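Local coordinates for protein FLUORESCENT IN BLUE LIGHT, chloroplastic (Arabidopsis thaliana, PDB 4YVO), which negatively regulates tetrapyrrole and chlorophyll biosynthesis in chloroplasts, its C-terminal TPR domain mediating complex formation with glutamyl-tRNA reductase, at residues I77-A82 / I112-M117; S54-G59 / K92-G97; C141-E144 / K150-K153; S116-I121 / T132-A137. All blocks are in the same frame, centred on the assembly; numbering follows the deposited sequence.

Interaction 1 (I77-A82 / I112-M117); sequences IALELA and IQYHSM
Leu79 puts its forked end into the notch between Tyr114 and Met117, one methyl for each partner. CD2 comes up obliquely to the phenol ring, 3.9 Å from Tyr114 CE1. The other branch meets the thioether chain tip to tip, with Leu79 CD1 3.8 Å from Met117 CE. With CG anti to the backbone N (chi1 -172°), the fork of the leucine is carried on toward the second helix, and side chains span a gap in which the closest pair of CA atoms, Leu79 CA and Tyr114 CA, is 10.3 Å apart. Residues 77-82 belong to TPR 1 and 112-117 to TPR 2, so here the second helices of two successive helix-turn-helix repeats touch by side chains alone. Helix 88-104 packs beside both, with Glu91 against Leu79 and Met117, and Leu98 and Leu102 against Tyr114. Met117 is straight as far as SD and then turns at chi3 (56°), which brings its terminal methyl round to the leucine. Helix 68-84 gives each of the two residues one more neighbour, Lys76 against Tyr114 and Gln83 against Met117.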
loop_
_atom_site.group_PDB
_atom_site.type_symbol
_atom_site.label_atom_id
_atom_site.label_comp_id
_atom_site.label_asym_id
_atom_site.label_seq_id
_atom_site.Cartn_x
_atom_site.Cartn_y
_atom_site.Cartn_z
ATOM N N ILE A 77 3.878 1.956 -12.288
ATOM C CA ILE A 77 3.253 2.717 -13.372
ATOM C C ILE A 77 1.937 3.335 -12.910
ATOM O O ILE A 77 1.663 4.508 -13.177
ATOM C CB ILE A 77 3.019 1.843 -14.626
ATOM C CG1 ILE A 77 4.362 1.387 -15.198
ATOM C CG2 ILE A 77 2.210 2.597 -15.688
ATOM C CD1 ILE A 77 4.239 0.343 -16.286
ATOM N N ALA A 78 1.131 2.552 -12.200
ATOM C CA ALA A 78 -0.138 3.052 -11.693
ATOM C C ALA A 78 0.095 4.256 -10.780
ATOM O O ALA A 78 -0.634 5.242 -10.845
ATOM C CB ALA A 78 -0.890 1.950 -10.954
ATOM N N LEU A 79 1.128 4.182 -9.946
ATOM C CA LEU A 79 1.444 5.280 -9.032
ATOM C C LEU A 79 1.795 6.550 -9.798
ATOM O O LEU A 79 1.310 7.636 -9.474
ATOM C CB LEU A 79 2.608 4.908 -8.112
ATOM C CG LEU A 79 2.892 5.915 -6.993
ATOM C CD1 LEU A 79 1.829 5.805 -5.909
ATOM C CD2 LEU A 79 4.279 5.699 -6.410
ATOM N N GLU A 80 2.644 6.410 -10.814
ATOM C CA GLU A 80 3.068 7.553 -11.616
ATOM C C GLU A 80 1.865 8.175 -12.339
ATOM O O GLU A 80 1.711 9.397 -12.357
ATOM C CB GLU A 80 4.189 7.152 -12.596
ATOM C CG GLU A 80 4.912 8.332 -13.268
ATOM C CD GLU A 80 6.235 7.947 -13.943
ATOM O OE1 GLU A 80 7.066 7.248 -13.316
ATOM O OE2 GLU A 80 6.458 8.367 -15.103
ATOM N N LEU A 81 1.012 7.330 -12.916
ATOM C CA LEU A 81 -0.167 7.810 -13.637
ATOM C C LEU A 81 -1.168 8.483 -12.703
ATOM O O LEU A 81 -1.746 9.523 -13.044
ATOM C CB LEU A 81 -0.842 6.665 -14.397
ATOM C CG LEU A 81 -0.056 6.060 -15.562
ATOM C CD1 LEU A 81 -0.855 4.940 -16.189
ATOM C CD2 LEU A 81 0.284 7.121 -16.606
ATOM N N ALA A 82 -1.378 7.890 -11.534
ATOM C CA ALA A 82 -2.307 8.447 -10.559
ATOM C C ALA A 82 -1.825 9.811 -10.079
ATOM O O ALA A 82 -2.620 10.725 -9.869
ATOM C CB ALA A 82 -2.491 7.492 -9.377
ATOM N N ILE A 112 7.269 -0.359 3.958
ATOM C CA ILE A 112 6.775 0.649 4.894
ATOM C C ILE A 112 6.679 2.023 4.244
ATOM O O ILE A 112 5.723 2.758 4.483
ATOM C CB ILE A 112 7.623 0.703 6.188
ATOM C CG1 ILE A 112 7.394 -0.571 6.999
ATOM C CG2 ILE A 112 7.275 1.927 7.039
ATOM C CD1 ILE A 112 8.452 -0.823 8.066
ATOM N N GLN A 113 7.651 2.359 3.395
ATOM C CA GLN A 113 7.612 3.625 2.661
ATOM C C GLN A 113 6.294 3.772 1.893
ATOM O O GLN A 113 5.656 4.825 1.918
ATOM C CB GLN A 113 8.797 3.738 1.692
ATOM C CG GLN A 113 8.707 4.926 0.746
ATOM C CD GLN A 113 9.763 4.901 -0.346
ATOM O OE1 GLN A 113 10.700 4.100 -0.308
ATOM N NE2 GLN A 113 9.612 5.781 -1.331
ATOM N N TYR A 114 5.877 2.707 1.215
ATOM C CA TYR A 114 4.676 2.786 0.387
ATOM C C TYR A 114 3.374 2.680 1.176
ATOM O O TYR A 114 2.435 3.431 0.917
ATOM C CB TYR A 114 4.748 1.808 -0.790
ATOM C CG TYR A 114 5.712 2.334 -1.832
ATOM C CD1 TYR A 114 5.364 3.408 -2.643
ATOM C CD2 TYR A 114 6.990 1.811 -1.960
ATOM C CE1 TYR A 114 6.243 3.921 -3.575
ATOM C CE2 TYR A 114 7.879 2.323 -2.894
ATOM C CZ TYR A 114 7.497 3.379 -3.696
ATOM O OH TYR A 114 8.372 3.895 -4.631
ATOM N N HIS A 115 3.313 1.787 2.157
ATOM C CA HIS A 115 2.135 1.772 3.019
ATOM C C HIS A 115 1.980 3.106 3.758
ATOM O O HIS A 115 0.861 3.561 4.016
ATOM C CB HIS A 115 2.179 0.615 4.018
ATOM C CG HIS A 115 2.058 -0.726 3.382
ATOM N ND1 HIS A 115 0.976 -1.117 2.619
ATOM C CD2 HIS A 115 2.899 -1.806 3.413
ATOM C CE1 HIS A 115 1.151 -2.348 2.208
ATOM N NE2 HIS A 115 2.294 -2.795 2.657
ATOM N N SER A 116 3.104 3.734 4.099
ATOM C CA SER A 116 3.051 5.024 4.782
ATOM C C SER A 116 2.443 6.099 3.893
ATOM O O SER A 116 1.808 7.021 4.388
ATOM C CB SER A 116 4.433 5.455 5.278
ATOM O OG SER A 116 4.872 4.572 6.296
ATOM N N MET A 117 2.618 5.965 2.578
ATOM C CA MET A 117 1.997 6.902 1.642
ATOM C C MET A 117 0.481 6.839 1.727
ATOM O O MET A 117 -0.189 7.859 1.590
ATOM C CB MET A 117 2.412 6.618 0.204
ATOM C CG MET A 117 3.799 7.034 -0.148
ATOM S SD MET A 117 4.067 6.677 -1.882
ATOM C CE MET A 117 2.730 7.591 -2.638
#

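Interaction 2 (S54-G59 / K92-G97); sequences SKLKTG and KKAARG
Helix 48-64 and helix 88-104 come close enough at Leu56 and Ala94 for their CA atoms to stand 6.7 Å apart, and Leu56 is the side chain that spans the gap. Its CD2 methyl lands on the backbone of the facing helix, 3.8 Å from Ala94 N. The alanine's own methyl is a little farther off, with Ala94 CB 4.1 Å from Leu56 CD2. The leucine CG sits beside its own backbone N, anti to the carbonyl carbon (chi1 -71°), and this directs CD2 at the junction between Lys93 and Ala94. Lys93 borders the patch with the base of its chain, CB being 4.2 Å from Leu56 CD2. From there it runs on extended, away from the leucine, and its ammonium group forms a salt bridge with Glu90. Ala78 of helix 68-84 touches both Leu56 and Ala94, so the second helix of TPR 1 closes the seam between the first helices of TPR 1 and TPR 2. Everything that meets across these residues is carbon or main chain, so the contact depends on shape and burial rather than on directed bonds; the lysine contributes its backbone and the base of its chain, while its charge is turned to Glu90.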
loop_
_atom_site.group_PDB
_atom_site.type_symbol
_atom_site.label_atom_id
_atom_site.label_comp_id
_atom_site.label_asym_id
_atom_site.label_seq_id
_atom_site.Cartn_x
_atom_site.Cartn_y
_atom_site.Cartn_z
ATOM N N SER A 54 -6.138 -0.346 -15.875
ATOM C CA SER A 54 -5.509 -1.564 -16.370
ATOM C C SER A 54 -4.345 -2.011 -15.493
ATOM O O SER A 54 -4.254 -3.178 -15.116
ATOM C CB SER A 54 -5.023 -1.358 -17.804
ATOM O OG SER A 54 -4.415 -2.536 -18.303
ATOM N N LYS A 55 -3.455 -1.076 -15.171
ATOM C CA LYS A 55 -2.258 -1.398 -14.405
ATOM C C LYS A 55 -2.575 -1.865 -12.987
ATOM O O LYS A 55 -1.888 -2.740 -12.454
ATOM C CB LYS A 55 -1.291 -0.212 -14.370
ATOM C CG LYS A 55 -0.617 0.086 -15.702
ATOM C CD LYS A 55 0.269 -1.061 -16.125
ATOM C CE LYS A 55 0.896 -0.796 -17.482
ATOM N NZ LYS A 55 1.257 -2.066 -18.162
ATOM N N LEU A 56 -3.602 -1.289 -12.369
ATOM C CA LEU A 56 -4.015 -1.758 -11.054
ATOM C C LEU A 56 -4.538 -3.193 -11.133
ATOM O O LEU A 56 -4.228 -4.021 -10.280
ATOM C CB LEU A 56 -5.054 -0.829 -10.430
ATOM C CG LEU A 56 -4.528 0.537 -9.985
ATOM C CD1 LEU A 56 -5.692 1.432 -9.583
ATOM C CD2 LEU A 56 -3.525 0.396 -8.835
ATOM N N LYS A 57 -5.317 -3.489 -12.170
ATOM C CA LYS A 57 -5.866 -4.828 -12.355
ATOM C C LYS A 57 -4.751 -5.847 -12.582
ATOM O O LYS A 57 -4.720 -6.912 -11.948
ATOM C CB LYS A 57 -6.846 -4.844 -13.533
ATOM N N THR A 58 -3.827 -5.518 -13.479
ATOM C CA THR A 58 -2.764 -6.463 -13.809
ATOM C C THR A 58 -1.789 -6.633 -12.638
ATOM O O THR A 58 -1.316 -7.738 -12.378
ATOM C CB THR A 58 -2.032 -6.093 -15.121
ATOM O OG1 THR A 58 -1.495 -4.769 -15.021
ATOM C CG2 THR A 58 -2.997 -6.148 -16.292
ATOM N N GLY A 59 -1.505 -5.546 -11.928
ATOM C CA GLY A 59 -0.712 -5.631 -10.712
ATOM C C GLY A 59 -1.325 -6.583 -9.695
ATOM O O GLY A 59 -0.632 -7.438 -9.129
ATOM N N LYS A 92 -3.472 5.883 -3.690
ATOM C CA LYS A 92 -3.436 5.022 -2.515
ATOM C C LYS A 92 -3.509 3.539 -2.883
ATOM O O LYS A 92 -2.856 2.714 -2.251
ATOM C CB LYS A 92 -4.537 5.418 -1.514
ATOM C CG LYS A 92 -4.240 6.756 -0.838
ATOM C CD LYS A 92 -5.081 7.012 0.405
ATOM C CE LYS A 92 -6.559 6.999 0.121
ATOM N NZ LYS A 92 -7.395 7.144 1.372
ATOM N N LYS A 93 -4.293 3.199 -3.902
ATOM C CA LYS A 93 -4.384 1.804 -4.331
ATOM C C LYS A 93 -3.039 1.336 -4.900
ATOM O O LYS A 93 -2.598 0.205 -4.653
ATOM C CB LYS A 93 -5.496 1.619 -5.369
ATOM C CG LYS A 93 -6.899 1.949 -4.862
ATOM C CD LYS A 93 -7.947 1.700 -5.942
ATOM C CE LYS A 93 -9.302 2.258 -5.534
ATOM N NZ LYS A 93 -10.270 2.272 -6.669
ATOM N N ALA A 94 -2.388 2.205 -5.661
ATOM C CA ALA A 94 -1.086 1.870 -6.227
ATOM C C ALA A 94 -0.043 1.714 -5.119
ATOM O O ALA A 94 0.759 0.777 -5.141
ATOM C CB ALA A 94 -0.652 2.926 -7.249
ATOM N N ALA A 95 -0.069 2.623 -4.147
ATOM C CA ALA A 95 0.877 2.566 -3.039
ATOM C C ALA A 95 0.696 1.290 -2.218
ATOM O O ALA A 95 1.677 0.660 -1.827
ATOM C CB ALA A 95 0.749 3.801 -2.155
ATOM N N ARG A 96 -0.549 0.908 -1.955
ATOM C CA ARG A 96 -0.815 -0.342 -1.256
ATOM C C ARG A 96 -0.274 -1.533 -2.042
ATOM O O ARG A 96 0.314 -2.454 -1.470
ATOM C CB ARG A 96 -2.309 -0.520 -1.022
ATOM C CG ARG A 96 -2.676 -1.911 -0.508
ATOM C CD ARG A 96 -4.147 -2.012 -0.156
ATOM N NE ARG A 96 -4.985 -1.594 -1.272
ATOM C CZ ARG A 96 -6.200 -1.072 -1.139
ATOM N NH1 ARG A 96 -6.724 -0.904 0.067
ATOM N NH2 ARG A 96 -6.885 -0.715 -2.214
ATOM N N GLY A 97 -0.488 -1.528 -3.354
ATOM C CA GLY A 97 0.006 -2.600 -4.204
ATOM C C GLY A 97 1.522 -2.688 -4.158
ATOM O O GLY A 97 2.085 -3.783 -4.086
#

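Interaction 3 (C141-E144 / K150-K153); sequences CYTE and KAGK
The turn end of the helical hairpin of TPR 3 is closed where Tyr142, near the end of helix 131-144, meets Lys150 and Ala151 early in helix 148-162. The lysine lies across one face of the phenol ring. Its CB is almost exactly over the middle, 3.7 Å from the Tyr142 ring centroid and 9° off the normal, which makes a CH-pi contact. Further along, Lys150 CD settles 3.5 Å from Tyr142 CZ, so alternate carbons of the extended chain rest on the ring. Beyond CD the chain bends at chi4 (68°), and the ammonium group pairs with Asp147 in the turn. Where the backbones are nearest, Tyr142 CB packs against Ala151 CB at 3.8 Å, and the same alanine methyl is 3.4 Å from Thr143 OG1, a hydroxyl already bonded to Ala139 O. Ile112 of helix 108-125 also touches the tyrosine. An alanine in place of Tyr142 removes the ring, and the Lys150 chain, without the face it lies on, would probably be freer to swing. Tyr142 and Ala151 are the 11th and 20th residues of this 34-residue repeat, the consensus tyrosine and small alanine that pack the antiparallel helices of a TPR together.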
loop_
_atom_site.group_PDB
_atom_site.type_symbol
_atom_site.label_atom_id
_atom_site.label_comp_id
_atom_site.label_asym_id
_atom_site.label_seq_id
_atom_site.Cartn_x
_atom_site.Cartn_y
_atom_site.Cartn_z
ATOM N N CYS A 141 5.245 -5.431 8.799
ATOM C CA CYS A 141 6.589 -5.117 8.320
ATOM C C CYS A 141 7.564 -4.899 9.471
ATOM O O CYS A 141 8.674 -5.439 9.461
ATOM C CB CYS A 141 6.577 -3.888 7.411
ATOM S SG CYS A 141 5.804 -4.145 5.810
ATOM N N TYR A 142 7.157 -4.109 10.464
ATOM C CA TYR A 142 8.025 -3.844 11.604
ATOM C C TYR A 142 8.300 -5.125 12.391
ATOM O O TYR A 142 9.395 -5.315 12.906
ATOM C CB TYR A 142 7.445 -2.751 12.507
ATOM C CG TYR A 142 7.715 -1.345 12.016
ATOM C CD1 TYR A 142 9.012 -0.899 11.788
ATOM C CD2 TYR A 142 6.675 -0.446 11.818
ATOM C CE1 TYR A 142 9.256 0.388 11.343
ATOM C CE2 TYR A 142 6.913 0.848 11.383
ATOM C CZ TYR A 142 8.202 1.262 11.146
ATOM O OH TYR A 142 8.430 2.551 10.711
ATOM N N THR A 143 7.311 -6.012 12.461
ATOM C CA THR A 143 7.508 -7.308 13.103
ATOM C C THR A 143 8.600 -8.121 12.399
ATOM O O THR A 143 9.483 -8.689 13.046
ATOM C CB THR A 143 6.195 -8.114 13.163
ATOM O OG1 THR A 143 5.243 -7.404 13.966
ATOM C CG2 THR A 143 6.434 -9.496 13.767
ATOM N N GLU A 144 8.554 -8.165 11.071
ATOM C CA GLU A 144 9.594 -8.866 10.322
ATOM C C GLU A 144 10.974 -8.231 10.494
ATOM O O GLU A 144 11.991 -8.917 10.406
ATOM C CB GLU A 144 9.236 -8.963 8.839
ATOM C CG GLU A 144 7.948 -9.718 8.574
ATOM C CD GLU A 144 8.013 -11.163 9.023
ATOM O OE1 GLU A 144 9.115 -11.757 9.000
ATOM O OE2 GLU A 144 6.953 -11.712 9.396
ATOM N N LYS A 150 7.779 -0.302 17.407
ATOM C CA LYS A 150 6.966 0.292 16.351
ATOM C C LYS A 150 5.861 -0.658 15.899
ATOM O O LYS A 150 4.751 -0.219 15.593
ATOM C CB LYS A 150 7.826 0.740 15.162
ATOM C CG LYS A 150 8.856 1.803 15.510
ATOM C CD LYS A 150 9.375 2.498 14.257
ATOM C CE LYS A 150 10.535 3.431 14.568
ATOM N NZ LYS A 150 11.763 2.687 14.983
ATOM N N ALA A 151 6.158 -1.955 15.852
ATOM C CA ALA A 151 5.145 -2.937 15.465
ATOM C C ALA A 151 3.955 -2.856 16.409
ATOM O O ALA A 151 2.806 -2.863 15.980
ATOM C CB ALA A 151 5.724 -4.341 15.465
ATOM N N GLY A 152 4.244 -2.732 17.699
ATOM C CA GLY A 152 3.207 -2.668 18.709
ATOM C C GLY A 152 2.326 -1.442 18.575
ATOM O O GLY A 152 1.111 -1.533 18.734
ATOM N N LYS A 153 2.933 -0.289 18.291
ATOM C CA LYS A 153 2.165 0.947 18.139
ATOM C C LYS A 153 1.191 0.841 16.967
ATOM O O LYS A 153 0.006 1.165 17.094
ATOM C CB LYS A 153 3.080 2.165 17.950
ATOM C CG LYS A 153 3.915 2.559 19.164
ATOM C CD LYS A 153 4.507 3.956 18.963
ATOM C CE LYS A 153 5.666 4.238 19.910
ATOM N NZ LYS A 153 6.940 3.641 19.413
#

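Interaction 4 (S116-I121 / T132-A137); sequences SMVLAI and TEAYGA
Leu119 meets Tyr135 obliquely, its two methyls set differently against the ring. CD2 hangs over one face, 4.2 Å from the Tyr135 ring centroid and 27° off the normal, a CH-pi contact somewhat displaced from the centre. CD1 lies on the same side of the ring plane but farther out, 3.7 Å from Tyr135 CE1. The leucine has a second neighbour in Ala134, whose CB is 3.9 Å from Leu119 CD2, so one methyl is shared between the ring and the alanine. Val118, the residue before Leu119, meets the same alanine: its CG1 stands 4.1 Å from Ala134 CB. The alanine thus points into a groove lined by two branched side chains, and the backbones draw in to 6.7 Å between Val118 CA and Ala134 CA. The CB of Tyr135 points to the side of helix 116-121 rather than at it, yet the ring reaches Leu119 and lies between it and helix 148-162, where Phe154, Thr157 and Tyr158 also touch it. A serine at Tyr135 would probably leave Leu119 without its aromatic partner and open a gap between three helices. The axes of the short helices 116-121 and 132-137 come within 9.0 Å, their N-to-C directions 144° apart. This is the junction between repeats seen in TPR superhelices, with the second helix of one unit, TPR 2, stacked on the first helix of the next, TPR 3.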
loop_
_atom_site.group_PDB
_atom_site.type_symbol
_atom_site.label_atom_id
_atom_site.label_comp_id
_atom_site.label_asym_id
_atom_site.label_seq_id
_atom_site.Cartn_x
_atom_site.Cartn_y
_atom_site.Cartn_z
ATOM N N SER A 116 3.104 3.734 4.099
ATOM C CA SER A 116 3.051 5.024 4.782
ATOM C C SER A 116 2.443 6.099 3.893
ATOM O O SER A 116 1.808 7.021 4.388
ATOM C CB SER A 116 4.433 5.455 5.278
ATOM O OG SER A 116 4.872 4.572 6.296
ATOM N N MET A 117 2.618 5.965 2.578
ATOM C CA MET A 117 1.997 6.902 1.642
ATOM C C MET A 117 0.481 6.839 1.727
ATOM O O MET A 117 -0.189 7.859 1.590
ATOM C CB MET A 117 2.412 6.618 0.204
ATOM C CG MET A 117 3.799 7.034 -0.148
ATOM S SD MET A 117 4.067 6.677 -1.882
ATOM C CE MET A 117 2.730 7.591 -2.638
ATOM N N VAL A 118 -0.065 5.642 1.922
ATOM C CA VAL A 118 -1.506 5.502 2.086
ATOM C C VAL A 118 -1.963 6.380 3.249
ATOM O O VAL A 118 -2.929 7.139 3.129
ATOM C CB VAL A 118 -1.934 4.038 2.334
ATOM C CG1 VAL A 118 -3.432 3.960 2.581
ATOM C CG2 VAL A 118 -1.535 3.162 1.153
ATOM N N LEU A 119 -1.237 6.306 4.360
ATOM C CA LEU A 119 -1.563 7.115 5.535
ATOM C C LEU A 119 -1.395 8.610 5.261
ATOM O O LEU A 119 -2.238 9.429 5.640
ATOM C CB LEU A 119 -0.693 6.710 6.728
ATOM C CG LEU A 119 -0.835 5.241 7.150
ATOM C CD1 LEU A 119 0.045 4.974 8.357
ATOM C CD2 LEU A 119 -2.282 4.859 7.446
ATOM N N ALA A 120 -0.299 8.967 4.599
ATOM C CA ALA A 120 -0.001 10.373 4.360
ATOM C C ALA A 120 -1.010 11.018 3.415
ATOM O O ALA A 120 -1.485 12.123 3.675
ATOM C CB ALA A 120 1.418 10.539 3.832
ATOM N N ILE A 121 -1.353 10.320 2.331
ATOM C CA ILE A 121 -2.335 10.836 1.379
ATOM C C ILE A 121 -3.696 10.976 2.063
ATOM O O ILE A 121 -4.410 11.964 1.873
ATOM C CB ILE A 121 -2.451 9.910 0.144
ATOM C CG1 ILE A 121 -1.136 9.886 -0.644
ATOM C CG2 ILE A 121 -3.613 10.334 -0.755
ATOM C CD1 ILE A 121 -1.011 8.682 -1.552
ATOM N N THR A 132 -6.921 1.464 7.625
ATOM C CA THR A 132 -6.896 0.316 8.528
ATOM C C THR A 132 -5.939 -0.767 8.035
ATOM O O THR A 132 -5.079 -1.254 8.779
ATOM C CB THR A 132 -8.300 -0.279 8.710
ATOM O OG1 THR A 132 -9.201 0.768 9.076
ATOM C CG2 THR A 132 -8.295 -1.366 9.790
ATOM N N GLU A 133 -6.074 -1.126 6.769
ATOM C CA GLU A 133 -5.212 -2.134 6.177
ATOM C C GLU A 133 -3.745 -1.703 6.217
ATOM O O GLU A 133 -2.852 -2.521 6.462
ATOM C CB GLU A 133 -5.631 -2.399 4.734
ATOM C CG GLU A 133 -4.865 -3.522 4.104
ATOM C CD GLU A 133 -5.362 -3.858 2.716
ATOM O OE1 GLU A 133 -6.444 -3.361 2.324
ATOM O OE2 GLU A 133 -4.669 -4.625 2.019
ATOM N N ALA A 134 -3.493 -0.421 5.982
ATOM C CA ALA A 134 -2.125 0.084 6.010
ATOM C C ALA A 134 -1.496 -0.042 7.399
ATOM O O ALA A 134 -0.324 -0.403 7.519
ATOM C CB ALA A 134 -2.066 1.516 5.510
ATOM N N TYR A 135 -2.257 0.249 8.450
ATOM C CA TYR A 135 -1.717 0.095 9.802
ATOM C C TYR A 135 -1.282 -1.343 10.056
ATOM O O TYR A 135 -0.208 -1.590 10.611
ATOM C CB TYR A 135 -2.740 0.472 10.868
ATOM C CG TYR A 135 -3.030 1.944 11.027
ATOM C CD1 TYR A 135 -2.020 2.895 10.997
ATOM C CD2 TYR A 135 -4.325 2.378 11.226
ATOM C CE1 TYR A 135 -2.300 4.240 11.169
ATOM C CE2 TYR A 135 -4.614 3.708 11.401
ATOM C CZ TYR A 135 -3.609 4.637 11.372
ATOM O OH TYR A 135 -3.937 5.958 11.552
ATOM N N GLY A 136 -2.133 -2.292 9.678
ATOM C CA GLY A 136 -1.833 -3.691 9.896
ATOM C C GLY A 136 -0.623 -4.139 9.093
ATOM O O GLY A 136 0.208 -4.904 9.591
ATOM N N ALA A 137 -0.515 -3.663 7.852
ATOM C CA ALA A 137 0.604 -4.039 6.993
ATOM C C ALA A 137 1.916 -3.474 7.541
ATOM O O ALA A 137 2.940 -4.162 7.568
ATOM C CB ALA A 137 0.366 -3.559 5.577
#

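From the N terminus, residues 54-59 open interaction 2 and 77-82 open interaction 1; 92-97 then close the former and 112-117 the latter, so the two cross. Together they interlace TPR 1 with TPR 2, first helix to first and second to second, and they touch directly, as where Tyr114 CB meets Ala95 O. Interaction 4 starts on helix 108-125 where interaction 1 ends, sharing Ser116 and Met117, and closes across the loop before helix 131-144, joining TPR 2 to TPR 3. Interaction 3 follows in series and closes the short turn within TPR 3. Interactions 2 and 3 lie on opposite sides of the chain's centre, their centres about 24 Å apart.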